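Local coordinates for protein ABC-type amino acid transport system, periplasmic component (PDB 4YMX) that binds arginine in a cleft between two lobes and serves as the substrate-binding protein of an amino acid ABC transporter, at residues A[51-56]-A[83-88]; A[105-110]-A[117-122]; A[192-197]-A[209-214]. All blocks are in the same frame, centred on the assembly; numbering follows the deposited sequence.

The three contacts follow one another in series, none nested or crossing. Interaction 1 closes a loop of 26 residues, tying the hairpin strand 51-56 to the end of strand 80-85, an outer strand of the first lobe's five-stranded sheet. Interaction 2 closes only six residues around helix 111-114 and sets the binding loop 105-110 against strand 117-124 at that sheet's other border. Interaction 3 lies in the second lobe, where 11 residues separate 192-197, at the start of helix 194-201, from 209-214, at the end of strand 207-210. All three touch the bound arginine; interactions 1 and 2 also meet through Glu51, Phe88, Ala105, Gly106 and Met107, and interactions 2 and 3 where Gly106 O packs near the Glu193 carboxylate.

Interaction 1. Residues A[51-56]-A[83-88]; sequences EFHKVE and IKDMDF. With ARG (arginine), chain C.
The contact bridges two sheets of the type II periplasmic binding fold, where the central strand of a three-stranded antiparallel sheet passes the end of strand 80-85, and it rests on one side-chain pair, His53 with Asp85. His53 NE2 donates to Asp85 OD1 at 2.8 Å, with an N-H...O angle of 164°. The oxygen lies almost in the imidazole plane, at the ring edge, but the N-H meets Asp85 OD1 from above the carboxylate plane, and the carboxylate and ring planes are 34° apart. Asp85 extends to it with CG anti to the backbone N (chi1 -171°). On the far side of the imidazole, ND1 is hydrogen-bonded to Asp60, while Asp85 OD2 pairs with Arg174 in a salt bridge and accepts a hydrogen bond from the backbone N of Ala45.

Both segments also reach the bound arginine. Glu51 OE2 accepts from the ligand NH2 at 3.0 Å. Phe88 lays one ring face against the ligand side chain, with its CD1 3.4 Å from the ligand NE and its CE1 3.5 Å from the ligand CD. A carboxylate at the guanidinium and an aromatic face along the chain suit a long cationic substrate. Held between two aspartates, each engaging one ring nitrogen, the His53 imidazole has its rotation fixed and is probably biased toward the protonated form.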
loop_
_atom_site.group_PDB
_atom_site.type_symbol
_atom_site.label_atom_id
_atom_site.label_comp_id
_atom_site.label_asym_id
_atom_site.label_seq_id
_atom_site.Cartn_x
_atom_site.Cartn_y
_atom_site.Cartn_z
ATOM N N GLU A 51 3.470 -6.066 -0.386
ATOM C CA GLU A 51 4.914 -6.158 -0.249
ATOM C C GLU A 51 5.263 -6.243 1.218
ATOM O O GLU A 51 4.778 -5.449 2.040
ATOM C CB GLU A 51 5.630 -4.961 -0.882
ATOM C CG GLU A 51 5.058 -3.619 -0.470
ATOM C CD GLU A 51 4.037 -3.123 -1.443
ATOM O OE1 GLU A 51 4.118 -3.548 -2.623
ATOM O OE2 GLU A 51 3.179 -2.313 -1.053
ATOM N N PHE A 52 6.094 -7.220 1.553
ATOM C CA PHE A 52 6.529 -7.406 2.922
ATOM C C PHE A 52 7.783 -8.262 2.955
ATOM O O PHE A 52 8.130 -8.905 1.964
ATOM C CB PHE A 52 5.412 -8.036 3.768
ATOM C CG PHE A 52 4.995 -9.416 3.322
ATOM C CD1 PHE A 52 5.497 -10.539 3.968
ATOM C CD2 PHE A 52 4.093 -9.595 2.280
ATOM C CE1 PHE A 52 5.113 -11.819 3.585
ATOM C CE2 PHE A 52 3.705 -10.874 1.881
ATOM C CZ PHE A 52 4.226 -11.992 2.547
ATOM N N HIS A 53 8.466 -8.252 4.091
ATOM C CA HIS A 53 9.637 -9.101 4.273
ATOM C C HIS A 53 9.236 -10.458 4.817
ATOM O O HIS A 53 8.662 -10.564 5.905
ATOM C CB HIS A 53 10.644 -8.431 5.204
ATOM C CG HIS A 53 11.359 -7.282 4.579
ATOM N ND1 HIS A 53 12.634 -7.388 4.063
ATOM C CD2 HIS A 53 10.977 -5.997 4.361
ATOM C CE1 HIS A 53 13.008 -6.224 3.565
ATOM N NE2 HIS A 53 12.014 -5.363 3.731
ATOM N N LYS A 54 9.507 -11.491 4.030
ATOM C CA LYS A 54 9.336 -12.867 4.465
ATOM C C LYS A 54 10.712 -13.325 4.914
ATOM O O LYS A 54 11.638 -13.464 4.101
ATOM C CB LYS A 54 8.816 -13.733 3.319
ATOM C CG LYS A 54 8.594 -15.189 3.686
ATOM C CD LYS A 54 8.044 -15.958 2.495
ATOM C CE LYS A 54 7.798 -17.408 2.848
ATOM N NZ LYS A 54 7.683 -18.266 1.634
ATOM N N VAL A 55 10.847 -13.517 6.221
ATOM C CA VAL A 55 12.131 -13.821 6.836
ATOM C C VAL A 55 12.071 -15.205 7.455
ATOM O O VAL A 55 11.512 -15.395 8.538
ATOM C CB VAL A 55 12.481 -12.793 7.923
ATOM C CG1 VAL A 55 13.873 -13.070 8.485
ATOM C CG2 VAL A 55 12.401 -11.373 7.357
ATOM N N GLU A 56 12.638 -16.174 6.748
ATOM C CA GLU A 56 12.683 -17.555 7.217
ATOM C C GLU A 56 13.625 -18.392 6.367
ATOM O O GLU A 56 13.914 -18.052 5.208
ATOM C CB GLU A 56 11.291 -18.185 7.226
ATOM C CG GLU A 56 10.703 -18.404 5.850
ATOM C CD GLU A 56 9.329 -19.052 5.916
ATOM O OE1 GLU A 56 8.753 -19.125 7.025
ATOM O OE2 GLU A 56 8.826 -19.491 4.862
ATOM N N ILE A 83 15.075 -4.256 -5.991
ATOM C CA ILE A 83 14.085 -3.596 -5.157
ATOM C C ILE A 83 14.774 -2.754 -4.090
ATOM O O ILE A 83 15.672 -3.240 -3.385
ATOM C CB ILE A 83 13.180 -4.623 -4.457
ATOM C CG1 ILE A 83 12.538 -5.564 -5.474
ATOM C CG2 ILE A 83 12.103 -3.917 -3.647
ATOM C CD1 ILE A 83 11.789 -6.706 -4.830
ATOM N N LYS A 84 14.359 -1.494 -3.975
ATOM C CA LYS A 84 14.778 -0.642 -2.863
ATOM C C LYS A 84 13.608 -0.446 -1.904
ATOM O O LYS A 84 12.569 0.094 -2.289
ATOM C CB LYS A 84 15.259 0.719 -3.368
ATOM C CG LYS A 84 16.534 0.687 -4.210
ATOM C CD LYS A 84 16.933 2.100 -4.606
ATOM C CE LYS A 84 18.227 2.129 -5.405
ATOM N NZ LYS A 84 18.598 3.521 -5.814
ATOM N N ASP A 85 13.784 -0.877 -0.661
ATOM C CA ASP A 85 12.776 -0.686 0.381
ATOM C C ASP A 85 13.026 0.648 1.080
ATOM O O ASP A 85 14.154 0.949 1.504
ATOM C CB ASP A 85 12.836 -1.850 1.369
ATOM C CG ASP A 85 11.694 -1.854 2.360
ATOM O OD1 ASP A 85 11.781 -2.630 3.332
ATOM O OD2 ASP A 85 10.716 -1.100 2.188
ATOM N N MET A 86 11.992 1.481 1.137
ATOM C CA MET A 86 12.089 2.787 1.771
ATOM C C MET A 86 10.736 3.189 2.354
ATOM O O MET A 86 9.702 2.589 2.028
ATOM C CB MET A 86 12.559 3.837 0.758
ATOM C CG MET A 86 11.542 4.123 -0.338
ATOM S SD MET A 86 12.186 5.201 -1.629
ATOM C CE MET A 86 13.272 4.071 -2.475
ATOM N N ASP A 87 10.748 4.206 3.208
ATOM C CA ASP A 87 9.511 4.767 3.739
ATOM C C ASP A 87 8.589 5.166 2.597
ATOM O O ASP A 87 9.050 5.716 1.598
ATOM C CB ASP A 87 9.804 5.993 4.607
ATOM C CG ASP A 87 10.587 5.659 5.865
ATOM O OD1 ASP A 87 10.529 4.510 6.346
ATOM O OD2 ASP A 87 11.255 6.575 6.387
ATOM N N PHE A 88 7.301 4.856 2.723
ATOM C CA PHE A 88 6.349 5.146 1.647
ATOM C C PHE A 88 6.423 6.599 1.170
ATOM O O PHE A 88 6.392 6.880 -0.038
ATOM C CB PHE A 88 4.920 4.811 2.077
ATOM C CG PHE A 88 3.892 5.065 1.002
ATOM C CD1 PHE A 88 3.594 4.093 0.053
ATOM C CD2 PHE A 88 3.228 6.283 0.930
ATOM C CE1 PHE A 88 2.651 4.334 -0.946
ATOM C CE2 PHE A 88 2.287 6.525 -0.053
ATOM C CZ PHE A 88 1.986 5.541 -0.988
HETATM N N ARG C . -3.019 3.158 -0.963
HETATM C CA ARG C . -2.501 4.181 -0.017
HETATM C C ARG C . -1.821 5.312 -0.767
HETATM O O ARG C . -1.626 5.233 -1.979
HETATM C CB ARG C . -1.519 3.544 0.968
HETATM C CG ARG C . -0.377 2.799 0.306
HETATM C CD ARG C . 0.705 2.428 1.307
HETATM N NE ARG C . 1.622 1.445 0.748
HETATM C CZ ARG C . 2.662 0.933 1.395
HETATM N NH1 ARG C . 2.941 1.307 2.632
HETATM N NH2 ARG C . 3.430 0.047 0.790
HETATM O OXT ARG C . -1.457 6.325 -0.173
#

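Interaction 2. Residues A[105-110]-A[117-122]; sequences AGMTPT and VDFSDL. With ARG (arginine), chain C.
The backbone of 105-110 runs without regular structure past strand 117-124, coming closest where Pro109 CA lies 6.1 Å from Phe119 CA, and it kinks through an inverse gamma turn centred on Pro109, closed by Thr110 N to Thr108 O. The Pro109 ring edge carrying CA and CB settles on one face of Phe119: CA stands 3.6 Å from the ring centroid, only 1° off the normal, a CH-pi contact, and CB is 3.5 Å from Phe119 CG. Met107 approaches the same ring at its edge instead. With CG anti to the backbone N (chi1 179°) and chi2 also extended, its chain brings SD to the ring edge, 3.7 Å from Phe119 CE1, a Met-aromatic contact. On the side of Pro109 away from Phe119, Leu122 CD2 packs against Pro109 CG at 3.6 Å, the two side chains crossing at about a right angle. Arg113 and Lys114 of helix 111-114 touch Phe119 as well.

The other side of this loop binds the ligand. Ala105 O accepts from the ligand NE, and Gly106 O from the ligand amino N at 2.8 Å. Thr108 N donates to the ligand carboxylate O at 2.9 Å, nearly straight at 172°, while Thr108 OG1 accepts from the amino group and is also hydrogen-bonded to Gly221 O. Gly106 has positive phi, a conformation that favours glycine. The chemistry is thus divided: Met107 and Pro109 turn apolar groups to Phe119, while backbone carbonyls, an amide and the Thr108 hydroxyl read the polar groups of the arginine, so that this loop's share of recognition probably depends largely on how its main chain is held.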
loop_
_atom_site.group_PDB
_atom_site.type_symbol
_atom_site.label_atom_id
_atom_site.label_comp_id
_atom_site.label_asym_id
_atom_site.label_seq_id
_atom_site.Cartn_x
_atom_site.Cartn_y
_atom_site.Cartn_z
ATOM N N ALA A 105 3.628 -0.140 -4.835
ATOM C CA ALA A 105 3.509 -0.108 -3.380
ATOM C C ALA A 105 2.066 0.093 -2.933
ATOM O O ALA A 105 1.778 0.917 -2.057
ATOM C CB ALA A 105 4.396 1.006 -2.807
ATOM N N GLY A 106 1.147 -0.639 -3.555
ATOM C CA GLY A 106 -0.269 -0.457 -3.291
ATOM C C GLY A 106 -0.662 1.007 -3.403
ATOM O O GLY A 106 -1.449 1.530 -2.602
ATOM N N MET A 107 -0.092 1.684 -4.400
ATOM C CA MET A 107 -0.158 3.134 -4.472
ATOM C C MET A 107 -1.332 3.623 -5.306
ATOM O O MET A 107 -1.504 3.235 -6.464
ATOM C CB MET A 107 1.149 3.696 -5.023
ATOM C CG MET A 107 1.111 5.209 -5.144
ATOM S SD MET A 107 2.646 5.958 -5.710
ATOM C CE MET A 107 3.652 5.805 -4.229
ATOM N N THR A 108 -2.132 4.496 -4.708
ATOM C CA THR A 108 -3.336 4.993 -5.361
ATOM C C THR A 108 -3.010 6.104 -6.359
ATOM O O THR A 108 -2.286 7.039 -6.031
ATOM C CB THR A 108 -4.342 5.490 -4.321
ATOM O OG1 THR A 108 -4.672 4.410 -3.438
ATOM C CG2 THR A 108 -5.616 5.999 -4.991
ATOM N N PRO A 109 -3.534 6.002 -7.592
ATOM C CA PRO A 109 -3.238 7.047 -8.579
ATOM C C PRO A 109 -4.114 8.283 -8.395
ATOM O O PRO A 109 -5.021 8.522 -9.196
ATOM C CB PRO A 109 -3.554 6.363 -9.914
ATOM C CG PRO A 109 -4.599 5.356 -9.582
ATOM C CD PRO A 109 -4.230 4.853 -8.199
ATOM N N THR A 110 -3.825 9.078 -7.370
ATOM C CA THR A 110 -4.631 10.259 -7.063
ATOM C C THR A 110 -4.389 11.377 -8.064
ATOM O O THR A 110 -3.320 11.455 -8.673
ATOM C CB THR A 110 -4.334 10.796 -5.646
ATOM O OG1 THR A 110 -2.998 11.321 -5.599
ATOM C CG2 THR A 110 -4.465 9.695 -4.623
ATOM N N VAL A 117 3.924 12.392 -11.126
ATOM C CA VAL A 117 4.354 11.145 -11.755
ATOM C C VAL A 117 3.232 10.597 -12.642
ATOM O O VAL A 117 2.105 11.089 -12.599
ATOM C CB VAL A 117 4.771 10.084 -10.705
ATOM C CG1 VAL A 117 5.926 10.592 -9.845
ATOM C CG2 VAL A 117 3.575 9.680 -9.837
ATOM N N ASP A 118 3.541 9.588 -13.452
ATOM C CA ASP A 118 2.532 8.962 -14.301
ATOM C C ASP A 118 2.140 7.595 -13.743
ATOM O O ASP A 118 2.981 6.863 -13.222
ATOM C CB ASP A 118 3.052 8.796 -15.732
ATOM C CG ASP A 118 3.172 10.111 -16.471
ATOM O OD1 ASP A 118 2.469 11.073 -16.107
ATOM O OD2 ASP A 118 3.964 10.173 -17.431
ATOM N N PHE A 119 0.867 7.248 -13.881
ATOM C CA PHE A 119 0.363 5.980 -13.358
ATOM C C PHE A 119 -0.145 5.045 -14.438
ATOM O O PHE A 119 -0.737 5.468 -15.441
ATOM C CB PHE A 119 -0.756 6.208 -12.340
ATOM C CG PHE A 119 -0.277 6.738 -11.027
ATOM C CD1 PHE A 119 0.152 5.874 -10.028
ATOM C CD2 PHE A 119 -0.256 8.103 -10.789
ATOM C CE1 PHE A 119 0.598 6.370 -8.803
ATOM C CE2 PHE A 119 0.185 8.604 -9.573
ATOM C CZ PHE A 119 0.615 7.733 -8.578
ATOM N N SER A 120 0.081 3.758 -14.208
ATOM C CA SER A 120 -0.501 2.713 -15.032
ATOM C C SER A 120 -1.998 2.610 -14.805
ATOM O O SER A 120 -2.571 3.272 -13.933
ATOM C CB SER A 120 0.144 1.376 -14.674
ATOM O OG SER A 120 -0.346 0.923 -13.413
ATOM N N ASP A 121 -2.623 1.748 -15.592
ATOM C CA ASP A 121 -3.980 1.319 -15.311
ATOM C C ASP A 121 -4.022 0.705 -13.915
ATOM O O ASP A 121 -3.008 0.193 -13.417
ATOM C CB ASP A 121 -4.421 0.278 -16.342
ATOM C CG ASP A 121 -4.517 0.847 -17.745
ATOM O OD1 ASP A 121 -5.025 1.976 -17.896
ATOM O OD2 ASP A 121 -4.106 0.150 -18.695
ATOM N N LEU A 122 -5.186 0.758 -13.277
ATOM C CA LEU A 122 -5.353 0.107 -11.977
ATOM C C LEU A 122 -5.139 -1.401 -12.102
ATOM O O LEU A 122 -5.542 -2.017 -13.100
ATOM C CB LEU A 122 -6.748 0.370 -11.407
ATOM C CG LEU A 122 -7.091 1.796 -10.996
ATOM C CD1 LEU A 122 -8.568 1.893 -10.703
ATOM C CD2 LEU A 122 -6.293 2.197 -9.773
HETATM N N ARG C . -3.019 3.158 -0.963
HETATM C CA ARG C . -2.501 4.181 -0.017
HETATM C C ARG C . -1.821 5.312 -0.767
HETATM O O ARG C . -1.626 5.233 -1.979
HETATM C CB ARG C . -1.519 3.544 0.968
HETATM C CG ARG C . -0.377 2.799 0.306
HETATM C CD ARG C . 0.705 2.428 1.307
HETATM N NE ARG C . 1.622 1.445 0.748
HETATM C CZ ARG C . 2.662 0.933 1.395
HETATM N NH1 ARG C . 2.941 1.307 2.632
HETATM N NH2 ARG C . 3.430 0.047 0.790
HETATM O OXT ARG C . -1.457 6.325 -0.173
#

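Interaction 3. Residues A[192-197]-A[209-214]; sequences VEDTVA and ILYMDE. With ARG (arginine), chain C.
Tyr211 OH donates to Asp194 OD1 at 2.6 Å, a short hydrogen bond joining the first turn of helix 194-201 to the loop that follows strand 207-210 in the second lobe of this type II periplasmic binding fold. The phenol hydroxyl comes in on the syn side of the carboxylate, 25° out of its plane, and the carboxylate and ring planes stand nearly perpendicular, 84° apart. Asp194 OD2 lies near the ring plane at the Tyr211 edge, 3.6 Å from CE1, and makes a weak, long ion pair with Lys198.

Next to this bond, Ile209 reaches the helix with its CD1, which sits 3.7 Å from Ala197 CB and equally far from Asp194 OD1. Its other branch, CG2, lies over one face of the Tyr211 ring, offset toward the rim, and so backs the phenol that Asp194 grips. Val129 of the neighbouring strand 128-133 touches Asp194, Ile209 and Tyr211 alike, so all three side chains also meet the central sheet.

One residue before Asp194, Glu193 occupies the N-cap position of the helix and turns into the cleft toward the arginine. Phe47 of the opposite lobe packs on Glu193 and on Val196. The Glu193 chain bends at chi2 (134°), and its OE1 accepts from the ligand amino N at 2.8 Å.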
loop_
_atom_site.group_PDB
_atom_site.type_symbol
_atom_site.label_atom_id
_atom_site.label_comp_id
_atom_site.label_asym_id
_atom_site.label_seq_id
_atom_site.Cartn_x
_atom_site.Cartn_y
_atom_site.Cartn_z
ATOM N N VAL A 192 -6.176 2.405 7.598
ATOM C CA VAL A 192 -5.313 1.623 6.715
ATOM C C VAL A 192 -6.198 0.798 5.798
ATOM O O VAL A 192 -7.383 0.642 6.074
ATOM C CB VAL A 192 -4.343 0.730 7.551
ATOM C CG1 VAL A 192 -5.094 -0.410 8.228
ATOM C CG2 VAL A 192 -3.189 0.196 6.700
ATOM N N GLU A 193 -5.646 0.296 4.696
ATOM C CA GLU A 193 -6.432 -0.494 3.765
ATOM C C GLU A 193 -6.863 -1.824 4.360
ATOM O O GLU A 193 -6.131 -2.443 5.145
ATOM C CB GLU A 193 -5.678 -0.699 2.450
ATOM C CG GLU A 193 -6.019 0.341 1.414
ATOM C CD GLU A 193 -4.801 0.890 0.725
ATOM O OE1 GLU A 193 -4.230 1.876 1.223
ATOM O OE2 GLU A 193 -4.423 0.336 -0.325
ATOM N N ASP A 194 -8.054 -2.249 3.958
ATOM C CA ASP A 194 -8.708 -3.456 4.456
ATOM C C ASP A 194 -7.843 -4.706 4.337
ATOM O O ASP A 194 -7.655 -5.443 5.299
ATOM C CB ASP A 194 -10.014 -3.664 3.675
ATOM C CG ASP A 194 -10.831 -4.844 4.181
ATOM O OD1 ASP A 194 -10.765 -5.156 5.384
ATOM O OD2 ASP A 194 -11.557 -5.448 3.359
ATOM N N THR A 195 -7.305 -4.955 3.148
ATOM C CA THR A 195 -6.545 -6.186 2.944
ATOM C C THR A 195 -5.283 -6.219 3.793
ATOM O O THR A 195 -4.859 -7.278 4.255
ATOM C CB THR A 195 -6.185 -6.404 1.476
ATOM O OG1 THR A 195 -5.457 -5.274 0.990
ATOM C CG2 THR A 195 -7.448 -6.611 0.653
ATOM N N VAL A 196 -4.679 -5.055 3.990
ATOM C CA VAL A 196 -3.501 -4.969 4.839
ATOM C C VAL A 196 -3.849 -5.149 6.323
ATOM O O VAL A 196 -3.139 -5.858 7.048
ATOM C CB VAL A 196 -2.745 -3.653 4.581
ATOM C CG1 VAL A 196 -1.563 -3.518 5.519
ATOM C CG2 VAL A 196 -2.250 -3.622 3.136
ATOM N N ALA A 197 -4.935 -4.520 6.767
ATOM C CA ALA A 197 -5.422 -4.752 8.126
ATOM C C ALA A 197 -5.663 -6.242 8.381
ATOM O O ALA A 197 -5.304 -6.763 9.441
ATOM C CB ALA A 197 -6.689 -3.952 8.388
ATOM N N ILE A 209 -11.448 -4.923 12.710
ATOM C CA ILE A 209 -11.658 -3.947 11.658
ATOM C C ILE A 209 -13.073 -3.394 11.778
ATOM O O ILE A 209 -14.032 -4.154 11.935
ATOM C CB ILE A 209 -11.486 -4.608 10.290
ATOM C CG1 ILE A 209 -10.048 -5.104 10.144
ATOM C CG2 ILE A 209 -11.847 -3.644 9.167
ATOM C CD1 ILE A 209 -9.800 -5.966 8.906
ATOM N N LEU A 210 -13.189 -2.072 11.722
ATOM C CA LEU A 210 -14.481 -1.414 11.592
ATOM C C LEU A 210 -14.626 -0.884 10.170
ATOM O O LEU A 210 -13.816 -0.068 9.698
ATOM C CB LEU A 210 -14.638 -0.283 12.610
ATOM C CG LEU A 210 -14.511 -0.736 14.062
ATOM C CD1 LEU A 210 -14.633 0.439 15.021
ATOM C CD2 LEU A 210 -15.541 -1.810 14.385
ATOM N N TYR A 211 -15.648 -1.380 9.477
ATOM C CA TYR A 211 -15.965 -0.934 8.124
ATOM C C TYR A 211 -16.871 0.286 8.183
ATOM O O TYR A 211 -18.094 0.165 8.272
ATOM C CB TYR A 211 -16.622 -2.072 7.327
ATOM C CG TYR A 211 -15.653 -3.206 7.086
ATOM C CD1 TYR A 211 -14.812 -3.194 5.985
ATOM C CD2 TYR A 211 -15.543 -4.262 7.978
ATOM C CE1 TYR A 211 -13.900 -4.211 5.767
ATOM C CE2 TYR A 211 -14.622 -5.286 7.774
ATOM C CZ TYR A 211 -13.807 -5.251 6.660
ATOM O OH TYR A 211 -12.895 -6.261 6.461
ATOM N N MET A 212 -16.273 1.469 8.150
ATOM C CA MET A 212 -17.041 2.710 8.216
ATOM C C MET A 212 -17.145 3.319 6.834
ATOM O O MET A 212 -16.121 3.573 6.202
ATOM C CB MET A 212 -16.346 3.695 9.146
ATOM C CG MET A 212 -16.062 3.143 10.523
ATOM S SD MET A 212 -15.352 4.420 11.555
ATOM C CE MET A 212 -15.194 3.565 13.113
ATOM N N ASP A 213 -18.368 3.564 6.371
ATOM C CA ASP A 213 -18.580 4.147 5.051
ATOM C C ASP A 213 -17.744 5.409 4.860
ATOM O O ASP A 213 -17.045 5.578 3.857
ATOM C CB ASP A 213 -20.057 4.502 4.848
ATOM C CG ASP A 213 -20.929 3.291 4.550
ATOM O OD1 ASP A 213 -20.393 2.167 4.420
ATOM O OD2 ASP A 213 -22.161 3.477 4.422
ATOM N N GLU A 214 -17.784 6.287 5.848
ATOM C CA GLU A 214 -17.274 7.630 5.651
ATOM C C GLU A 214 -15.749 7.743 5.613
ATOM O O GLU A 214 -15.216 8.711 5.076
ATOM C CB GLU A 214 -17.864 8.574 6.695
ATOM C CG GLU A 214 -19.354 8.827 6.489
ATOM C CD GLU A 214 -19.957 9.643 7.605
ATOM O OE1 GLU A 214 -20.425 9.023 8.576
ATOM O OE2 GLU A 214 -19.958 10.898 7.507
HETATM N N ARG C . -3.019 3.158 -0.963
HETATM C CA ARG C . -2.501 4.181 -0.017
HETATM C C ARG C . -1.821 5.312 -0.767
HETATM O O ARG C . -1.626 5.233 -1.979
HETATM C CB ARG C . -1.519 3.544 0.968
HETATM C CG ARG C . -0.377 2.799 0.306
HETATM C CD ARG C . 0.705 2.428 1.307
HETATM N NE ARG C . 1.622 1.445 0.748
HETATM C CZ ARG C . 2.662 0.933 1.395
HETATM N NH1 ARG C . 2.941 1.307 2.632
HETATM N NH2 ARG C . 3.430 0.047 0.790
HETATM O OXT ARG C . -1.457 6.325 -0.173
#